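Local coordinates for flagellar motor switch protein fliG (Aquifex aeolicus, PDB 3HJL) that probably forms part of the rotor-mounted switch complex at the base of the flagellar basal body and helps set the direction of flagellar rotation, at residues V17-S21 and N84-V88; T262-A266 and A308-V312. All coordinates share one frame; numbering follows the deposited sequence.

Overall arrangement
FliG is an elongated, all-helical chain, and the two contacts lie near its two ends. Interaction 1 joins helices 7-21 and 78-88 within the FliG N-terminal domain. Interaction 2 joins helices 260-268 and 302-320 within the C-terminal one. Their centres are 78 Å apart, on opposite sides of the chain's centre, and their nearest atoms stay about 56 Å apart. Interaction 1 closes along the chain before interaction 2 opens. Both are helix-helix packings at a steep angle. In both a side-chain amide reaches a main-chain carbonyl oxygen of the partner helix, weakly in interaction 1, by a well-formed hydrogen bond in interaction 2. Neither lies at the EHPQR motif, Glu128 to Gln131 with Arg163, which falls between them in sequence.

Interaction 1 of 2, residues V17-S21 and N84-V88; sequences VLLLS and NIKKV
Val88 turns its CB toward helix 7-21 and spreads its two methyls over different neighbours. Val88 CG1 sits 4.0 Å from Val17 CG2 and equally near Leu20 CD1. Val88 CG2 lies 3.8 Å from Leu20 CB and also reaches the hydroxyl of Ser21. With CG1 anti to the backbone N (chi1 177°), CG2 is left beside that N, facing Leu20 and Ser21. The other methyl of Val17, CG1, meets both CG1 and CG2 of Ile85, and the two side chains cross at about a right angle. Ser21 OG lies 3.2 Å from Ile85 CG1, with Ser21 CB close by. Ser21 OG donates back to Val17 O at 2.8 Å, from above the carbonyl plane (41° out of it). At the edge, Asn84 ND2 gives a weak hydrogen bond of 3.4 Å to Ser21 O. The axes of the two short segments approach to 9.0 Å. The contact lies within the helical N-terminal domain, where Leu49 packs on Val17 and Val88, and Ala61 and Leu64 of helix 54-70 pack on Ile85. The chemistry is mainly that of apolar packing: the serine hydroxyl is satisfied within its own helix, and the one polar link between the segments is weak.

Interaction 2 of 2, residues T262-A266 and A308-V312; sequences TLMIA and AQRQV
Gln309 starts with CG beside its backbone N (chi1 -80°) and then runs extended, which carries its amide out from helix 302-320 to the carbonyl of Ala266. Gln309 NE2 donates to Ala266 O at 3.0 Å. The bond is nearly straight, with an N-H...O angle of 168°. It lies in the carbonyl plane and almost in the plane of the glutamine amide. The same amide nitrogen makes a weak hydrogen bond to Gly269 O, so it serves two main-chain carbonyls near the end of helix 260-268. Thr262 puts CG2 anti to its backbone N, and this methyl meets Gln311 OE1 at 3.2 Å. The threonine and glutamine side chains cross at about a right angle. Thr262 OG1 has its own partner, Asp259 OD2.

The small side chains of Ala266 and Ala308 are consistent with the close approach of the axes, 8.3 Å at an angle of 121°. The CB of Ala308 points at helix 260-268, 3.2 Å from Thr262 O and 3.8 Å from Ala266 CB. Ile265 CG2 also lies against the Ala308 methyl. Val312 CG2 packs on Ala266 CB at 4.0 Å, and Leu263 CD1 reaches Val312 CG2 at 4.2 Å.

The pair belongs to the C-terminal helical domain. On helix 260-268, Leu263 and Met264 pack on Phe290 of helix 284-296. Ile265 touches Leu297 and Val300 in the loop after that helix, and Gln309 touches Phe240. Helix 260-268 thus has helix 284-296 and helix 302-320 as neighbours.

Interaction 1 of 2, residues V17-S21 and N84-V88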
loop_
_atom_site.group_PDB
_atom_site.type_symbol
_atom_site.label_atom_id
_atom_site.label_comp_id
_atom_site.label_asym_id
_atom_site.label_seq_id
_atom_site.Cartn_x
_atom_site.Cartn_y
_atom_site.Cartn_z
ATOM N N VAL A 17 11.371 -32.494 -29.594
ATOM C CA VAL A 17 10.361 -32.091 -28.621
ATOM C C VAL A 17 9.122 -32.985 -28.708
ATOM O O VAL A 17 8.588 -33.386 -27.678
ATOM C CB VAL A 17 9.969 -30.600 -28.774
ATOM C CG1 VAL A 17 8.859 -30.238 -27.795
ATOM C CG2 VAL A 17 11.195 -29.690 -28.537
ATOM N N LEU A 18 8.686 -33.302 -29.932
ATOM C CA LEU A 18 7.568 -34.229 -30.153
ATOM C C LEU A 18 7.828 -35.592 -29.520
ATOM O O LEU A 18 6.964 -36.125 -28.812
ATOM C CB LEU A 18 7.282 -34.421 -31.650
ATOM C CG LEU A 18 6.492 -33.350 -32.404
ATOM C CD1 LEU A 18 6.438 -33.692 -33.908
ATOM C CD2 LEU A 18 5.070 -33.219 -31.840
ATOM N N LEU A 19 9.019 -36.143 -29.766
ATOM C CA LEU A 19 9.416 -37.443 -29.196
ATOM C C LEU A 19 9.176 -37.493 -27.676
ATOM O O LEU A 19 8.615 -38.460 -27.156
ATOM C CB LEU A 19 10.898 -37.736 -29.502
ATOM C CG LEU A 19 11.493 -39.074 -29.026
ATOM C CD1 LEU A 19 10.855 -40.251 -29.766
ATOM C CD2 LEU A 19 13.001 -39.080 -29.202
ATOM N N LEU A 20 9.565 -36.424 -26.995
ATOM C CA LEU A 20 9.444 -36.333 -25.542
ATOM C C LEU A 20 8.052 -35.894 -25.023
ATOM O O LEU A 20 7.702 -36.224 -23.896
ATOM C CB LEU A 20 10.516 -35.375 -25.021
ATOM C CG LEU A 20 11.957 -35.794 -25.339
ATOM C CD1 LEU A 20 12.895 -34.620 -25.183
ATOM C CD2 LEU A 20 12.372 -36.965 -24.458
ATOM N N SER A 21 7.276 -35.183 -25.854
ATOM C CA SER A 21 5.983 -34.578 -25.467
ATOM C C SER A 21 4.731 -35.381 -25.845
ATOM O O SER A 21 3.723 -35.297 -25.151
ATOM C CB SER A 21 5.864 -33.184 -26.082
ATOM O OG SER A 21 6.947 -32.355 -25.678
ATOM N N ASN A 84 4.168 -30.949 -21.114
ATOM C CA ASN A 84 5.361 -31.744 -21.457
ATOM C C ASN A 84 6.361 -30.964 -22.313
ATOM O O ASN A 84 7.564 -31.077 -22.095
ATOM C CB ASN A 84 4.978 -33.055 -22.157
ATOM C CG ASN A 84 4.258 -34.031 -21.234
ATOM O OD1 ASN A 84 4.099 -33.785 -20.039
ATOM N ND2 ASN A 84 3.773 -35.117 -21.801
ATOM N N ILE A 85 5.862 -30.176 -23.270
ATOM C CA ILE A 85 6.715 -29.272 -24.066
ATOM C C ILE A 85 7.356 -28.197 -23.169
ATOM O O ILE A 85 8.513 -27.834 -23.378
ATOM C CB ILE A 85 5.939 -28.579 -25.231
ATOM C CG1 ILE A 85 5.463 -29.605 -26.261
ATOM C CG2 ILE A 85 6.834 -27.546 -25.954
ATOM C CD1 ILE A 85 4.568 -29.021 -27.282
ATOM N N LYS A 86 6.618 -27.722 -22.157
ATOM C CA LYS A 86 7.164 -26.752 -21.186
ATOM C C LYS A 86 8.271 -27.320 -20.284
ATOM O O LYS A 86 9.069 -26.547 -19.745
ATOM C CB LYS A 86 6.057 -26.114 -20.331
ATOM C CG LYS A 86 5.229 -25.080 -21.084
ATOM C CD LYS A 86 4.257 -24.359 -20.177
ATOM C CE LYS A 86 3.689 -23.123 -20.859
ATOM N NZ LYS A 86 2.645 -22.440 -20.035
ATOM N N LYS A 87 8.319 -28.647 -20.114
ATOM C CA LYS A 87 9.413 -29.296 -19.364
ATOM C C LYS A 87 10.668 -29.461 -20.230
ATOM O O LYS A 87 11.792 -29.350 -19.738
ATOM C CB LYS A 87 8.997 -30.675 -18.822
ATOM C CG LYS A 87 7.681 -30.742 -18.015
ATOM C CD LYS A 87 7.443 -29.551 -17.069
ATOM C CE LYS A 87 8.497 -29.453 -15.959
ATOM N NZ LYS A 87 8.158 -28.388 -14.963
ATOM N N VAL A 88 10.464 -29.727 -21.517
ATOM C CA VAL A 88 11.552 -29.951 -22.457
ATOM C C VAL A 88 12.314 -28.656 -22.754
ATOM O O VAL A 88 13.531 -28.601 -22.596
ATOM C CB VAL A 88 11.008 -30.533 -23.799
ATOM C CG1 VAL A 88 12.133 -30.713 -24.814
ATOM C CG2 VAL A 88 10.284 -31.852 -23.554
#

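Interaction 2 of 2, residues T262-A266 and A308-V312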
loop_
_atom_site.group_PDB
_atom_site.type_symbol
_atom_site.label_atom_id
_atom_site.label_comp_id
_atom_site.label_asym_id
_atom_site.label_seq_id
_atom_site.Cartn_x
_atom_site.Cartn_y
_atom_site.Cartn_z
ATOM N N THR A 262 -20.208 37.465 6.040
ATOM C CA THR A 262 -19.121 36.519 6.350
ATOM C C THR A 262 -18.765 36.552 7.835
ATOM O O THR A 262 -18.652 35.500 8.468
ATOM C CB THR A 262 -17.847 36.821 5.526
ATOM O OG1 THR A 262 -18.163 36.796 4.129
ATOM C CG2 THR A 262 -16.750 35.797 5.820
ATOM N N LEU A 263 -18.622 37.758 8.390
ATOM C CA LEU A 263 -18.302 37.921 9.819
ATOM C C LEU A 263 -19.435 37.419 10.730
ATOM O O LEU A 263 -19.173 36.812 11.754
ATOM C CB LEU A 263 -17.987 39.391 10.142
ATOM C CG LEU A 263 -17.438 39.667 11.549
ATOM C CD1 LEU A 263 -16.094 38.979 11.730
ATOM C CD2 LEU A 263 -17.326 41.158 11.835
ATOM N N MET A 264 -20.678 37.736 10.382
ATOM C CA MET A 264 -21.840 37.251 11.135
ATOM C C MET A 264 -21.856 35.736 11.231
ATOM O O MET A 264 -22.002 35.183 12.322
ATOM C CB MET A 264 -23.151 37.699 10.474
ATOM C CG MET A 264 -23.603 39.094 10.865
ATOM S SD MET A 264 -25.182 39.631 10.186
ATOM C CE MET A 264 -26.085 38.105 10.068
ATOM N N ILE A 265 -21.724 35.086 10.072
ATOM C CA ILE A 265 -21.737 33.623 9.961
ATOM C C ILE A 265 -20.582 32.994 10.742
ATOM O O ILE A 265 -20.784 32.019 11.472
ATOM C CB ILE A 265 -21.671 33.172 8.472
ATOM C CG1 ILE A 265 -22.969 33.538 7.731
ATOM C CG2 ILE A 265 -21.445 31.655 8.370
ATOM C CD1 ILE A 265 -24.151 32.636 8.078
ATOM N N ALA A 266 -19.384 33.564 10.583
ATOM C CA ALA A 266 -18.184 33.143 11.326
ATOM C C ALA A 266 -18.378 33.203 12.832
ATOM O O ALA A 266 -17.893 32.327 13.559
ATOM C CB ALA A 266 -16.993 34.007 10.942
ATOM N N ALA A 308 -16.577 30.614 6.642
ATOM C CA ALA A 308 -16.530 32.035 6.972
ATOM C C ALA A 308 -15.404 32.333 7.978
ATOM O O ALA A 308 -14.730 33.357 7.865
ATOM C CB ALA A 308 -17.873 32.493 7.514
ATOM N N GLN A 309 -15.199 31.437 8.947
ATOM C CA GLN A 309 -14.091 31.579 9.904
ATOM C C GLN A 309 -12.707 31.584 9.242
ATOM O O GLN A 309 -11.882 32.448 9.557
ATOM C CB GLN A 309 -14.154 30.510 11.002
ATOM C CG GLN A 309 -15.157 30.852 12.099
ATOM C CD GLN A 309 -15.132 29.895 13.259
ATOM O OE1 GLN A 309 -14.314 28.983 13.313
ATOM N NE2 GLN A 309 -16.021 30.114 14.216
ATOM N N ARG A 310 -12.468 30.655 8.308
ATOM C CA ARG A 310 -11.194 30.640 7.564
ATOM C C ARG A 310 -11.045 31.842 6.628
ATOM O O ARG A 310 -9.926 32.271 6.366
ATOM C CB ARG A 310 -10.965 29.319 6.805
ATOM C CG ARG A 310 -11.900 29.030 5.636
ATOM C CD ARG A 310 -11.503 27.734 4.915
ATOM N NE ARG A 310 -11.745 26.541 5.746
ATOM C CZ ARG A 310 -12.782 25.692 5.649
ATOM N NH1 ARG A 310 -13.735 25.826 4.718
ATOM N NH2 ARG A 310 -12.855 24.659 6.493
ATOM N N GLN A 311 -12.169 32.369 6.125
ATOM C CA GLN A 311 -12.158 33.581 5.290
ATOM C C GLN A 311 -11.705 34.806 6.089
ATOM O O GLN A 311 -10.924 35.619 5.598
ATOM C CB GLN A 311 -13.531 33.832 4.646
ATOM C CG GLN A 311 -13.792 32.987 3.395
ATOM C CD GLN A 311 -15.180 33.198 2.792
ATOM O OE1 GLN A 311 -16.055 33.830 3.394
ATOM N NE2 GLN A 311 -15.386 32.660 1.597
ATOM N N VAL A 312 -12.197 34.928 7.318
ATOM C CA VAL A 312 -11.760 35.988 8.232
ATOM C C VAL A 312 -10.259 35.831 8.540
ATOM O O VAL A 312 -9.529 36.814 8.563
ATOM C CB VAL A 312 -12.573 35.963 9.563
ATOM C CG1 VAL A 312 -12.019 36.971 10.568
ATOM C CG2 VAL A 312 -14.059 36.220 9.296
#